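PDB 2OAF: thioesterase superfamily, which probably hydrolyses thioesters, perhaps of acyl-CoA type, with a hotdog fold. Local coordinates for residues Ala16-Val21 / Ile89-Thr94; Asp66-Thr71 / Ile128-Lys133; Pro72-Glu77 / Ala121-Phe126. One frame throughout, in Å; residues are numbered along the deposited sequence.

Contact 1: Ala16-Val21 / Ile89-Thr94; sequences AFVHDV and ILKCHT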
ATOM      1  N   ALA B  16      14.205  10.562 -22.475  1.00 40.97           N
ATOM      2  CA  ALA B  16      13.702  10.212 -21.150  1.00 38.38           C
ATOM      3  C   ALA B  16      14.025   8.757 -20.849  1.00 36.98           C
ATOM      4  O   ALA B  16      13.897   7.869 -21.715  1.00 33.03           O
ATOM      5  CB  ALA B  16      12.174  10.482 -21.018  1.00 36.52           C
ATOM      6  N   PHE B  17      14.480   8.533 -19.621  1.00 36.58           N
ATOM      7  CA  PHE B  17      14.610   7.208 -19.056  1.00 33.82           C
ATOM      8  C   PHE B  17      13.224   6.598 -18.942  1.00 34.39           C
ATOM      9  O   PHE B  17      12.272   7.271 -18.537  1.00 34.79           O
ATOM     10  CB  PHE B  17      15.252   7.347 -17.668  1.00 35.21           C
ATOM     11  CG  PHE B  17      15.358   6.063 -16.923  1.00 34.62           C
ATOM     12  CD1 PHE B  17      16.237   5.073 -17.349  1.00 39.06           C
ATOM     13  CD2 PHE B  17      14.579   5.826 -15.814  1.00 39.03           C
ATOM     14  CE1 PHE B  17      16.322   3.873 -16.687  1.00 36.10           C
ATOM     15  CE2 PHE B  17      14.674   4.639 -15.144  1.00 38.27           C
ATOM     16  CZ  PHE B  17      15.537   3.652 -15.590  1.00 36.19           C
ATOM     17  N   VAL B  18      13.103   5.321 -19.265  1.00 31.29           N
ATOM     18  CA  VAL B  18      11.834   4.631 -19.143  1.00 31.29           C
ATOM     19  C   VAL B  18      11.978   3.531 -18.094  1.00 32.13           C
ATOM     20  O   VAL B  18      12.865   2.690 -18.211  1.00 32.22           O
ATOM     21  CB  VAL B  18      11.358   4.071 -20.523  1.00 31.53           C
ATOM     22  CG1 VAL B  18      10.058   3.262 -20.369  1.00 29.88           C
ATOM     23  CG2 VAL B  18      11.179   5.197 -21.534  1.00 29.08           C
ATOM     24  N   HIS B  19      11.164   3.602 -17.036  1.00 31.86           N
ATOM     25  CA  HIS B  19      11.051   2.548 -16.027  1.00 31.63           C
ATOM     26  C   HIS B  19       9.759   1.761 -16.247  1.00 31.13           C
ATOM     27  O   HIS B  19       8.696   2.346 -16.288  1.00 30.25           O
ATOM     28  CB  HIS B  19      11.059   3.154 -14.625  1.00 33.36           C
ATOM     29  CG  HIS B  19      10.868   2.143 -13.539  1.00 35.40           C
ATOM     30  ND1 HIS B  19      11.758   1.107 -13.331  1.00 34.47           N
ATOM     31  CD2 HIS B  19       9.887   1.993 -12.619  1.00 38.01           C
ATOM     32  CE1 HIS B  19      11.322   0.353 -12.341  1.00 37.69           C
ATOM     33  NE2 HIS B  19      10.188   0.865 -11.889  1.00 37.40           N
ATOM     34  N   ASP B  20       9.857   0.436 -16.376  1.00 32.84           N
ATOM     35  CA  ASP B  20       8.672  -0.412 -16.539  1.00 33.75           C
ATOM     36  C   ASP B  20       8.075  -0.720 -15.196  1.00 34.01           C
ATOM     37  O   ASP B  20       8.804  -1.093 -14.287  1.00 33.17           O
ATOM     38  CB  ASP B  20       9.020  -1.745 -17.184  1.00 36.02           C
ATOM     39  CG  ASP B  20       9.421  -1.627 -18.648  1.00 41.40           C
ATOM     40  OD1 ASP B  20       9.288  -0.549 -19.242  1.00 43.65           O
ATOM     41  OD2 ASP B  20       9.905  -2.638 -19.197  1.00 48.67           O
ATOM     42  N   VAL B  21       6.762  -0.559 -15.087  1.00 33.83           N
ATOM     43  CA  VAL B  21       6.011  -0.920 -13.905  1.00 34.35           C
ATOM     44  C   VAL B  21       4.969  -1.967 -14.343  1.00 35.35           C
ATOM     45  O   VAL B  21       4.236  -1.756 -15.302  1.00 32.32           O
ATOM     46  CB  VAL B  21       5.353   0.328 -13.263  1.00 35.45           C
ATOM     47  CG1 VAL B  21       4.428  -0.067 -12.122  1.00 33.30           C
ATOM     48  CG2 VAL B  21       6.425   1.317 -12.768  1.00 33.96           C
ATOM     49  N   ILE B  89       2.299  -3.317 -19.772  1.00 32.30           N
ATOM     50  CA  ILE B  89       3.312  -2.700 -18.924  1.00 34.51           C
ATOM     51  C   ILE B  89       3.021  -1.199 -18.865  1.00 32.26           C
ATOM     52  O   ILE B  89       2.644  -0.597 -19.866  1.00 32.07           O
ATOM     53  CB  ILE B  89       4.775  -2.873 -19.513  1.00 34.99           C
ATOM     54  CG1 ILE B  89       5.261  -4.313 -19.407  1.00 35.69           C
ATOM     55  CG2 ILE B  89       5.807  -1.992 -18.759  1.00 34.02           C
ATOM     56  CD1 ILE B  89       5.561  -4.697 -17.974  1.00 46.43           C
ATOM     57  N   LEU B  90       3.180  -0.612 -17.698  1.00 30.83           N
ATOM     58  CA  LEU B  90       3.145   0.859 -17.544  1.00 31.02           C
ATOM     59  C   LEU B  90       4.562   1.359 -17.760  1.00 31.21           C
ATOM     60  O   LEU B  90       5.436   1.111 -16.933  1.00 30.78           O
ATOM     61  CB  LEU B  90       2.665   1.264 -16.144  1.00 31.11           C
ATOM     62  CG  LEU B  90       2.507   2.758 -15.830  1.00 28.58           C
ATOM     63  CD1 LEU B  90       1.432   3.452 -16.728  1.00 27.15           C
ATOM     64  CD2 LEU B  90       2.188   2.955 -14.343  1.00 28.83           C
ATOM     65  N   LYS B  91       4.784   2.059 -18.858  1.00 30.27           N
ATOM     66  CA  LYS B  91       6.090   2.622 -19.151  1.00 29.57           C
ATOM     67  C   LYS B  91       6.158   4.032 -18.602  1.00 29.92           C
ATOM     68  O   LYS B  91       5.454   4.955 -19.080  1.00 29.93           O
ATOM     69  CB  LYS B  91       6.336   2.648 -20.657  1.00 31.61           C
ATOM     70  CG  LYS B  91       6.225   1.299 -21.333  1.00 32.91           C
ATOM     71  CD  LYS B  91       7.552   0.593 -21.358  1.00 43.39           C
ATOM     72  CE  LYS B  91       7.507  -0.741 -22.109  1.00 47.25           C
ATOM     73  NZ  LYS B  91       8.840  -1.413 -22.141  1.00 49.85           N
ATOM     74  N   CYS B  92       6.998   4.214 -17.593  1.00 28.58           N
ATOM     75  CA  CYS B  92       7.122   5.497 -16.936  1.00 27.71           C
ATOM     76  C   CYS B  92       8.316   6.231 -17.491  1.00 29.37           C
ATOM     77  O   CYS B  92       9.444   5.962 -17.135  1.00 28.54           O
ATOM     78  CB  CYS B  92       7.226   5.317 -15.439  1.00 29.28           C
ATOM     79  SG  CYS B  92       5.740   4.592 -14.700  1.00 32.68           S
ATOM     80  N   HIS B  93       8.038   7.184 -18.371  1.00 30.78           N
ATOM     81  CA  HIS B  93       9.069   8.027 -18.990  1.00 29.00           C
ATOM     82  C   HIS B  93       9.417   9.120 -17.986  1.00 30.25           C
ATOM     83  O   HIS B  93       8.553   9.926 -17.607  1.00 29.30           O
ATOM     84  CB  HIS B  93       8.560   8.680 -20.282  1.00 29.10           C
ATOM     85  CG  HIS B  93       8.154   7.710 -21.346  1.00 30.82           C
ATOM     86  ND1 HIS B  93       8.809   7.621 -22.558  1.00 32.20           N
ATOM     87  CD2 HIS B  93       7.164   6.785 -21.382  1.00 32.77           C
ATOM     88  CE1 HIS B  93       8.227   6.696 -23.300  1.00 34.62           C
ATOM     89  NE2 HIS B  93       7.232   6.165 -22.608  1.00 31.24           N
ATOM     90  N   THR B  94      10.674   9.165 -17.564  1.00 29.12           N
ATOM     91  CA  THR B  94      11.056   9.912 -16.370  1.00 30.19           C
ATOM     92  C   THR B  94      12.268  10.774 -16.659  1.00 30.61           C
ATOM     93  O   THR B  94      13.267  10.301 -17.226  1.00 28.00           O
ATOM     94  CB  THR B  94      11.397   8.926 -15.234  1.00 28.76           C
ATOM     95  OG1 THR B  94      10.294   8.043 -15.086  1.00 35.72           O
ATOM     96  CG2 THR B  94      11.654   9.649 -13.901  1.00 31.67           C
TER
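Phe17 and Thr94, His19 and Cys92, and Val21 and Leu90 form the hydrogen-bonded pairs that join the first strand of the chain, 17-21, antiparallel to strand 90-99 in the hotdog sheet. Thr94 N meets Phe17 O at 2.7 Å, but the return bond from Phe17 N to Thr94 O is weak. The two His19-Cys92 bonds are nearly straight. Cys92 O also takes a bond from Thr94 OG1, which comes from the face of its carbonyl plane opposite to His19 N.

Charge is paired between Asp20 and Lys91. The two side chains run alongside each other. Lys91 NZ reaches Asp20 OD1 at 3.1 Å, on the syn side and 30° out of the carboxylate plane. A bend in the lysine chain, chi2 -90°, turns the amine back to its neighbour. Ile89 CG2 packs on Asp20 CB at 3.6 Å.

On the same face Val18 CG2 sits over the His93 ring in a CH-pi contact, 3.5 Å from His93 ND1. Val18 CG1 lies against the aliphatic part of Lys91.

The other face is apolar near Val21. Val21 CG2 is 3.9 Å from Cys92 SG, and Val21 CB packs on Leu90 CB. Phe17, His19, Val21 and Thr94 turn to helix 39-54, where Glu45 holds His19 NE2 by a hydrogen bond. Leu90 and Cys92 pack on strand 103-112.

The salt bridge lies on the more open face, where solvent would probably weaken it. The backbone bonds and the buried face therefore probably carry more of the hold.

Contact 2: Asp66-Thr71 / Ile128-Lys133; sequences DTNVGT and IADQFK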
ATOM      1  N   ASP B  66      23.914   5.519   2.005  1.00 31.75           N
ATOM      2  CA  ASP B  66      25.335   5.416   1.677  1.00 33.47           C
ATOM      3  C   ASP B  66      25.972   6.777   1.394  1.00 33.80           C
ATOM      4  O   ASP B  66      27.094   7.006   1.790  1.00 35.97           O
ATOM      5  CB  ASP B  66      25.540   4.493   0.469  1.00 33.18           C
ATOM      6  CG  ASP B  66      24.966   3.113   0.693  1.00 37.62           C
ATOM      7  OD1 ASP B  66      24.958   2.680   1.861  1.00 37.03           O
ATOM      8  OD2 ASP B  66      24.517   2.473  -0.285  1.00 32.77           O
ATOM      9  N   THR B  67      25.263   7.643   0.676  1.00 34.67           N
ATOM     10  CA  THR B  67      25.769   8.937   0.183  1.00 35.73           C
ATOM     11  C   THR B  67      25.381  10.065   1.155  1.00 34.22           C
ATOM     12  O   THR B  67      25.868  11.177   1.047  1.00 32.73           O
ATOM     13  CB  THR B  67      25.190   9.169  -1.254  1.00 37.03           C
ATOM     14  OG1 THR B  67      25.661   8.107  -2.099  1.00 43.58           O
ATOM     15  CG2 THR B  67      25.572  10.512  -1.853  1.00 46.95           C
ATOM     16  N   ASN B  68      24.498   9.762   2.104  1.00 31.52           N
ATOM     17  CA  ASN B  68      24.016  10.728   3.086  1.00 31.89           C
ATOM     18  C   ASN B  68      23.262  11.916   2.497  1.00 33.47           C
ATOM     19  O   ASN B  68      23.272  13.012   3.064  1.00 32.08           O
ATOM     20  CB  ASN B  68      25.164  11.245   3.949  1.00 31.05           C
ATOM     21  CG  ASN B  68      24.681  11.803   5.264  1.00 31.06           C
ATOM     22  OD1 ASN B  68      23.677  11.346   5.823  1.00 33.92           O
ATOM     23  ND2 ASN B  68      25.376  12.790   5.760  1.00 32.27           N
ATOM     24  N   VAL B  69      22.588  11.686   1.372  1.00 33.38           N
ATOM     25  CA  VAL B  69      21.798  12.717   0.730  1.00 31.39           C
ATOM     26  C   VAL B  69      20.351  12.253   0.682  1.00 32.61           C
ATOM     27  O   VAL B  69      20.053  11.199   0.125  1.00 31.78           O
ATOM     28  CB  VAL B  69      22.315  13.025  -0.696  1.00 31.78           C
ATOM     29  CG1 VAL B  69      21.350  13.985  -1.415  1.00 33.90           C
ATOM     30  CG2 VAL B  69      23.725  13.642  -0.645  1.00 28.12           C
ATOM     31  N   GLY B  70      19.465  13.023   1.308  1.00 31.29           N
ATOM     32  CA  GLY B  70      18.048  12.765   1.220  1.00 30.18           C
ATOM     33  C   GLY B  70      17.425  13.697   0.214  1.00 30.71           C
ATOM     34  O   GLY B  70      17.965  14.775  -0.066  1.00 29.94           O
ATOM     35  N   THR B  71      16.310  13.277  -0.367  1.00 32.31           N
ATOM     36  CA  THR B  71      15.586  14.118  -1.323  1.00 33.03           C
ATOM     37  C   THR B  71      14.094  14.060  -0.990  1.00 34.45           C
ATOM     38  O   THR B  71      13.302  13.590  -1.769  1.00 34.03           O
ATOM     39  CB  THR B  71      15.870  13.769  -2.813  1.00 34.51           C
ATOM     40  OG1 THR B  71      15.281  12.513  -3.177  1.00 36.53           O
ATOM     41  CG2 THR B  71      17.342  13.741  -3.110  1.00 33.69           C
ATOM     42  N   ILE B 128      21.029  16.772   4.174  1.00 35.04           N
ATOM     43  CA  ILE B 128      22.073  15.968   4.793  1.00 35.85           C
ATOM     44  C   ILE B 128      21.310  14.900   5.553  1.00 36.78           C
ATOM     45  O   ILE B 128      20.725  15.180   6.588  1.00 36.80           O
ATOM     46  CB  ILE B 128      22.916  16.799   5.768  1.00 34.76           C
ATOM     47  CG1 ILE B 128      23.604  17.958   5.021  1.00 36.67           C
ATOM     48  CG2 ILE B 128      23.964  15.919   6.427  1.00 37.01           C
ATOM     49  CD1 ILE B 128      23.938  19.155   5.876  1.00 35.01           C
ATOM     50  N   ALA B 129      21.293  13.687   5.022  1.00 38.54           N
ATOM     51  CA  ALA B 129      20.315  12.696   5.449  1.00 40.88           C
ATOM     52  C   ALA B 129      20.366  12.446   6.944  1.00 46.52           C
ATOM     53  O   ALA B 129      19.330  12.495   7.611  1.00 47.11           O
ATOM     54  CB  ALA B 129      20.490  11.393   4.694  1.00 39.88           C
ATOM     55  N   ASP B 130      21.561  12.194   7.474  1.00 50.26           N
ATOM     56  CA  ASP B 130      21.692  11.787   8.883  1.00 53.94           C
ATOM     57  C   ASP B 130      21.348  12.897   9.883  1.00 55.82           C
ATOM     58  O   ASP B 130      21.105  12.615  11.053  1.00 58.14           O
ATOM     59  CB  ASP B 130      23.078  11.167   9.181  1.00 53.77           C
ATOM     60  CG  ASP B 130      24.249  12.135   8.972  1.00 57.83           C
ATOM     61  OD1 ASP B 130      24.053  13.348   8.719  1.00 52.59           O
ATOM     62  OD2 ASP B 130      25.399  11.650   9.071  1.00 61.73           O
ATOM     63  N   GLN B 131      21.311  14.143   9.418  1.00 56.29           N
ATOM     64  CA  GLN B 131      20.915  15.279  10.255  1.00 56.73           C
ATOM     65  C   GLN B 131      19.478  15.757  10.024  1.00 56.21           C
ATOM     66  O   GLN B 131      19.005  16.603  10.752  1.00 54.61           O
ATOM     67  CB  GLN B 131      21.863  16.450  10.017  1.00 56.57           C
ATOM     68  CG  GLN B 131      23.325  16.037   9.995  1.00 62.58           C
ATOM     69  CD  GLN B 131      24.228  17.078  10.608  1.00 65.93           C
ATOM     70  OE1 GLN B 131      24.298  17.194  11.842  1.00 66.10           O
ATOM     71  NE2 GLN B 131      24.925  17.851   9.757  1.00 59.20           N
ATOM     72  N   PHE B 132      18.799  15.217   9.015  1.00 57.98           N
ATOM     73  CA  PHE B 132      17.523  15.766   8.518  1.00 59.40           C
ATOM     74  C   PHE B 132      17.555  17.299   8.459  1.00 56.41           C
ATOM     75  O   PHE B 132      16.671  17.980   8.970  1.00 56.27           O
ATOM     76  CB  PHE B 132      16.305  15.241   9.319  1.00 63.08           C
ATOM     77  CG  PHE B 132      14.965  15.303   8.543  1.00 66.35           C
ATOM     78  CD1 PHE B 132      14.804  14.626   7.329  1.00 73.14           C
ATOM     79  CD2 PHE B 132      13.877  16.017   9.043  1.00 67.84           C
ATOM     80  CE1 PHE B 132      13.587  14.678   6.617  1.00 71.89           C
ATOM     81  CE2 PHE B 132      12.664  16.065   8.349  1.00 68.45           C
ATOM     82  CZ  PHE B 132      12.521  15.399   7.131  1.00 71.57           C
ATOM     83  N   LYS B 133      18.603  17.822   7.830  1.00 52.60           N
ATOM     84  CA  LYS B 133      18.764  19.251   7.611  1.00 50.14           C
ATOM     85  C   LYS B 133      18.864  19.544   6.118  1.00 44.49           C
ATOM     86  O   LYS B 133      19.601  18.893   5.407  1.00 40.58           O
ATOM     87  CB  LYS B 133      20.028  19.767   8.315  1.00 50.56           C
ATOM     88  CG  LYS B 133      19.996  21.284   8.551  1.00 57.87           C
ATOM     89  CD  LYS B 133      21.379  21.917   8.866  1.00 56.26           C
ATOM     90  CE  LYS B 133      21.232  23.435   9.172  1.00 61.28           C
ATOM     91  NZ  LYS B 133      22.334  24.296   8.621  1.00 61.02           N
TER
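Asn68, with positive phi just after helix 59-65, turns the chain so that its O receives Ala129 N at 2.9 Å in an almost straight bond of 177°, and Val69 and Ile128 form a non-hydrogen-bonded antiparallel pair.

The side chain of Asn68 does the rest. Its CG is anti to the backbone N, chi1 -158°, which carries the amide over to the short 3-10 segment 129-131. There Asn68 OD1 accepts Asp130 N at 2.8 Å. The other branch, Asn68 ND2, gives a weak bond to Asp130 OD1 at 3.3 Å. The two side chains cross at about a right angle, with amide and carboxylate planes 70° apart. The bond from Asp130 N sets the amide with its oxygen toward the turn, and the weak ND2 bond agrees with that.

Apolar atoms fill in beside it. Ala129 CB lies 3.4 Å from Asn68 OD1 and points toward Val69 and Gly70, with Gly70 N 3.9 Å from that methyl. Ile128 CG2 touches Asn68 ND2 at 3.5 Å. An alanine at Asn68 removes the amide, and Asp130 N and its carboxylate would probably be left without these partners and the 3-10 turn freer to shift.

Ala129 also touches Glu64 of helix 59-65. The contact thus sits at one end of the hotdog sheet. There Asn68, at the exit of that helix, ties both its backbone O and its side chain to the 3-10 turn between strands 115-128 and 133-135.

Contact 3: Pro72-Glu77 / Ala121-Phe126; sequences PFVRLE and AFTCVF. With PO4 (phosphate ion), chain D.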
ATOM      1  N   PRO B  72      13.717  14.581   0.182  1.00 34.18           N
ATOM      2  CA  PRO B  72      12.296  14.569   0.557  1.00 33.67           C
ATOM      3  C   PRO B  72      11.415  15.386  -0.408  1.00 32.26           C
ATOM      4  O   PRO B  72      11.856  16.389  -0.951  1.00 29.52           O
ATOM      5  CB  PRO B  72      12.301  15.166   1.979  1.00 33.11           C
ATOM      6  CG  PRO B  72      13.571  15.945   2.065  1.00 31.31           C
ATOM      7  CD  PRO B  72      14.563  15.229   1.208  1.00 32.81           C
ATOM      8  N   PHE B  73      10.174  14.950  -0.593  1.00 29.21           N
ATOM      9  CA  PHE B  73       9.246  15.659  -1.472  1.00 30.45           C
ATOM     10  C   PHE B  73       8.620  16.862  -0.821  1.00 28.70           C
ATOM     11  O   PHE B  73       8.270  16.848   0.361  1.00 27.58           O
ATOM     12  CB  PHE B  73       8.145  14.725  -1.961  1.00 30.04           C
ATOM     13  CG  PHE B  73       8.641  13.735  -2.948  1.00 33.59           C
ATOM     14  CD1 PHE B  73       9.251  12.565  -2.526  1.00 39.70           C
ATOM     15  CD2 PHE B  73       8.562  13.998  -4.306  1.00 38.01           C
ATOM     16  CE1 PHE B  73       9.757  11.655  -3.429  1.00 34.91           C
ATOM     17  CE2 PHE B  73       9.062  13.078  -5.220  1.00 43.39           C
ATOM     18  CZ  PHE B  73       9.657  11.897  -4.768  1.00 42.83           C
ATOM     19  N   VAL B  74       8.476  17.920  -1.606  1.00 27.47           N
ATOM     20  CA  VAL B  74       7.786  19.130  -1.141  1.00 26.60           C
ATOM     21  C   VAL B  74       6.535  19.433  -1.979  1.00 26.91           C
ATOM     22  O   VAL B  74       5.662  20.163  -1.529  1.00 26.67           O
ATOM     23  CB  VAL B  74       8.720  20.351  -1.064  1.00 28.55           C
ATOM     24  CG1 VAL B  74       9.759  20.159   0.049  1.00 25.95           C
ATOM     25  CG2 VAL B  74       9.390  20.625  -2.398  1.00 22.00           C
ATOM     26  N   ARG B  75       6.440  18.853  -3.171  1.00 27.77           N
ATOM     27  CA  ARG B  75       5.246  18.986  -3.997  1.00 28.15           C
ATOM     28  C   ARG B  75       5.110  17.849  -4.991  1.00 28.32           C
ATOM     29  O   ARG B  75       6.105  17.292  -5.488  1.00 26.60           O
ATOM     30  CB  ARG B  75       5.257  20.317  -4.749  1.00 28.23           C
ATOM     31  CG  ARG B  75       4.049  20.536  -5.695  1.00 29.16           C
ATOM     32  CD  ARG B  75       4.030  21.981  -6.225  1.00 32.96           C
ATOM     33  NE  ARG B  75       3.070  22.121  -7.329  1.00 36.74           N
ATOM     34  CZ  ARG B  75       1.761  22.315  -7.173  1.00 34.41           C
ATOM     35  NH1 ARG B  75       1.235  22.437  -5.965  1.00 34.50           N
ATOM     36  NH2 ARG B  75       0.968  22.406  -8.245  1.00 35.37           N
ATOM     37  N   LEU B  76       3.865  17.484  -5.261  1.00 27.47           N
ATOM     38  CA  LEU B  76       3.568  16.616  -6.408  1.00 31.68           C
ATOM     39  C   LEU B  76       2.248  17.034  -7.079  1.00 31.57           C
ATOM     40  O   LEU B  76       1.314  17.537  -6.421  1.00 29.76           O
ATOM     41  CB  LEU B  76       3.556  15.170  -5.989  1.00 32.53           C
ATOM     42  CG  LEU B  76       2.462  14.550  -5.140  1.00 31.54           C
ATOM     43  CD1 LEU B  76       1.263  14.250  -5.946  1.00 30.06           C
ATOM     44  CD2 LEU B  76       2.995  13.228  -4.560  1.00 30.34           C
ATOM     45  N   GLU B  77       2.195  16.869  -8.389  1.00 28.94           N
ATOM     46  CA  GLU B  77       0.947  17.098  -9.115  1.00 28.09           C
ATOM     47  C   GLU B  77       0.862  16.099 -10.232  1.00 27.74           C
ATOM     48  O   GLU B  77       1.904  15.742 -10.851  1.00 27.86           O
ATOM     49  CB  GLU B  77       0.816  18.525  -9.652  1.00 31.22           C
ATOM     50  CG  GLU B  77       1.875  18.941 -10.624  1.00 34.46           C
ATOM     51  CD  GLU B  77       1.568  20.274 -11.329  1.00 38.96           C
ATOM     52  OE1 GLU B  77       0.477  20.420 -11.948  1.00 40.02           O
ATOM     53  OE2 GLU B  77       2.448  21.164 -11.274  1.00 40.82           O
ATOM     54  N   ALA B 121       4.433  15.857 -12.147  1.00 29.03           N
ATOM     55  CA  ALA B 121       5.629  16.620 -11.808  1.00 28.49           C
ATOM     56  C   ALA B 121       5.830  16.546 -10.284  1.00 29.49           C
ATOM     57  O   ALA B 121       4.894  16.719  -9.510  1.00 28.15           O
ATOM     58  CB  ALA B 121       5.484  18.077 -12.269  1.00 28.92           C
ATOM     59  N   PHE B 122       7.058  16.255  -9.880  1.00 30.58           N
ATOM     60  CA  PHE B 122       7.383  15.891  -8.504  1.00 30.06           C
ATOM     61  C   PHE B 122       8.633  16.631  -8.072  1.00 29.49           C
ATOM     62  O   PHE B 122       9.676  16.486  -8.695  1.00 29.74           O
ATOM     63  CB  PHE B 122       7.653  14.388  -8.453  1.00 29.44           C
ATOM     64  CG  PHE B 122       6.514  13.553  -8.990  1.00 29.94           C
ATOM     65  CD1 PHE B 122       6.411  13.275 -10.351  1.00 30.59           C
ATOM     66  CD2 PHE B 122       5.562  13.043  -8.137  1.00 32.58           C
ATOM     67  CE1 PHE B 122       5.369  12.495 -10.838  1.00 31.29           C
ATOM     68  CE2 PHE B 122       4.518  12.270  -8.615  1.00 31.61           C
ATOM     69  CZ  PHE B 122       4.420  12.012  -9.984  1.00 34.02           C
ATOM     70  N   THR B 123       8.521  17.427  -7.017  1.00 28.53           N
ATOM     71  CA  THR B 123       9.575  18.335  -6.598  1.00 26.12           C
ATOM     72  C   THR B 123      10.093  17.918  -5.228  1.00 27.86           C
ATOM     73  O   THR B 123       9.309  17.682  -4.293  1.00 26.70           O
ATOM     74  CB  THR B 123       9.047  19.774  -6.513  1.00 28.17           C
ATOM     75  OG1 THR B 123       8.457  20.123  -7.771  1.00 29.18           O
ATOM     76  CG2 THR B 123      10.195  20.754  -6.199  1.00 25.13           C
ATOM     77  N   CYS B 124      11.410  17.779  -5.148  1.00 27.52           N
ATOM     78  CA  CYS B 124      12.152  17.375  -3.961  1.00 30.61           C
ATOM     79  C   CYS B 124      13.143  18.469  -3.570  1.00 29.51           C
ATOM     80  O   CYS B 124      13.640  19.165  -4.433  1.00 29.35           O
ATOM     81  CB  CYS B 124      12.971  16.143  -4.307  1.00 33.02           C
ATOM     82  SG  CYS B 124      11.927  14.748  -4.791  1.00 40.42           S
ATOM     83  N   VAL B 125      13.438  18.589  -2.277  1.00 30.75           N
ATOM     84  CA  VAL B 125      14.576  19.373  -1.800  1.00 30.18           C
ATOM     85  C   VAL B 125      15.669  18.370  -1.407  1.00 31.88           C
ATOM     86  O   VAL B 125      15.466  17.164  -1.520  1.00 30.85           O
ATOM     87  CB  VAL B 125      14.194  20.302  -0.628  1.00 33.46           C
ATOM     88  CG1 VAL B 125      13.255  21.417  -1.113  1.00 32.75           C
ATOM     89  CG2 VAL B 125      13.598  19.509   0.551  1.00 31.58           C
ATOM     90  N   PHE B 126      16.823  18.864  -0.982  1.00 31.37           N
ATOM     91  CA  PHE B 126      17.966  18.019  -0.622  1.00 31.67           C
ATOM     92  C   PHE B 126      18.253  18.190   0.846  1.00 32.53           C
ATOM     93  O   PHE B 126      18.162  19.313   1.368  1.00 31.30           O
ATOM     94  CB  PHE B 126      19.209  18.406  -1.431  1.00 31.71           C
ATOM     95  CG  PHE B 126      19.117  18.057  -2.885  1.00 30.58           C
ATOM     96  CD1 PHE B 126      18.527  18.928  -3.788  1.00 34.53           C
ATOM     97  CD2 PHE B 126      19.608  16.830  -3.365  1.00 32.81           C
ATOM     98  CE1 PHE B 126      18.433  18.598  -5.157  1.00 34.95           C
ATOM     99  CE2 PHE B 126      19.509  16.502  -4.731  1.00 35.74           C
ATOM    100  CZ  PHE B 126      18.916  17.387  -5.618  1.00 35.41           C
TER
HETATM  101  P   PO4 D 145       9.320  11.352   2.210  0.50 47.26           P
HETATM  102  O1  PO4 D 145       8.217  11.624   3.194  0.50 31.36           O
HETATM  103  O2  PO4 D 145       8.806  10.344   1.198  0.50 30.83           O
HETATM  104  O3  PO4 D 145       9.658  12.672   1.519  0.50 14.97           O
HETATM  105  O4  PO4 D 145      10.564  10.812   2.914  0.50 31.50           O
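A classic beta bulge marks this pairing of strands 69-80 and 115-128, which run antiparallel in the curved sheet of the hotdog fold. Val74 and Arg75 both face Thr123. Thr123 O accepts from Val74 N at 2.8 Å and from Arg75 N at 3.3 Å. Beyond the bulge the pairing is regular: Thr123 N binds Arg75 O at 178°, and Glu77 and Ala121 exchange two bonds. Before it, Val125 N reaches Pro72 O.

The bulge shifts the register by one residue. Phe73 and Cys124 still pair, but their side chains diverge at the start before meeting at their ends. Cys124 SG lies over one face of the Phe73 ring, 3.3 Å from Phe73 CE2, a sulfur-aromatic contact offset toward the rim. At the edge of that ring stands Phe122 CB, 3.8 Å from Phe73 CE2. The ring reaches this place because Phe73 CG is anti to the carbonyl carbon, chi1 -72°. Farther along, Leu76 CB packs on Phe122 CD2 at 3.6 Å. Phe73 and Phe122 both touch Leu44 of helix 39-54.

Smaller apolar groups gather at Val125: Val74 CG1 is 3.9 Å from Val125 CG1, and Pro72 CG packs on Val125 CG2. A phosphate, probably from the crystallisation liquor, takes a bond from Phe73 N at its O3, 3.1 Å away, and is also held by Thr36 of the third subunit.

Arg75 and Glu77 form a salt bridge with each other. Arg75 also pairs with Asp79 of the third subunit, and Glu77 with Arg75 of that subunit, where the sheet continues. The chemistry is thus split: the Phe73 and Phe122 rings meet helix 39-54, with the Cys124 sulfur packed on the Phe73 ring, while charges serve the subunit interface.

Contacts 2 and 3 share strand 69-80 and touch, with Thr71 and Val69 packing on Phe126. Contact 1 lies on the other side of the chain's centre, about 19 Å from contact 3 between centres, yet belongs to the same sheet. Contacts 1 and 3 are both partly buried strand pairs with side chains turned to helix 39-54. Contact 1 has an exposed charged face, whereas none of the touching residues of contact 3 is exposed. Contact 2 is peripheral and small, held mainly by one asparagine. Charge differs with place: contact 1 pairs its salt bridge within the chain, whereas contact 3 extends its charges to a neighbouring subunit.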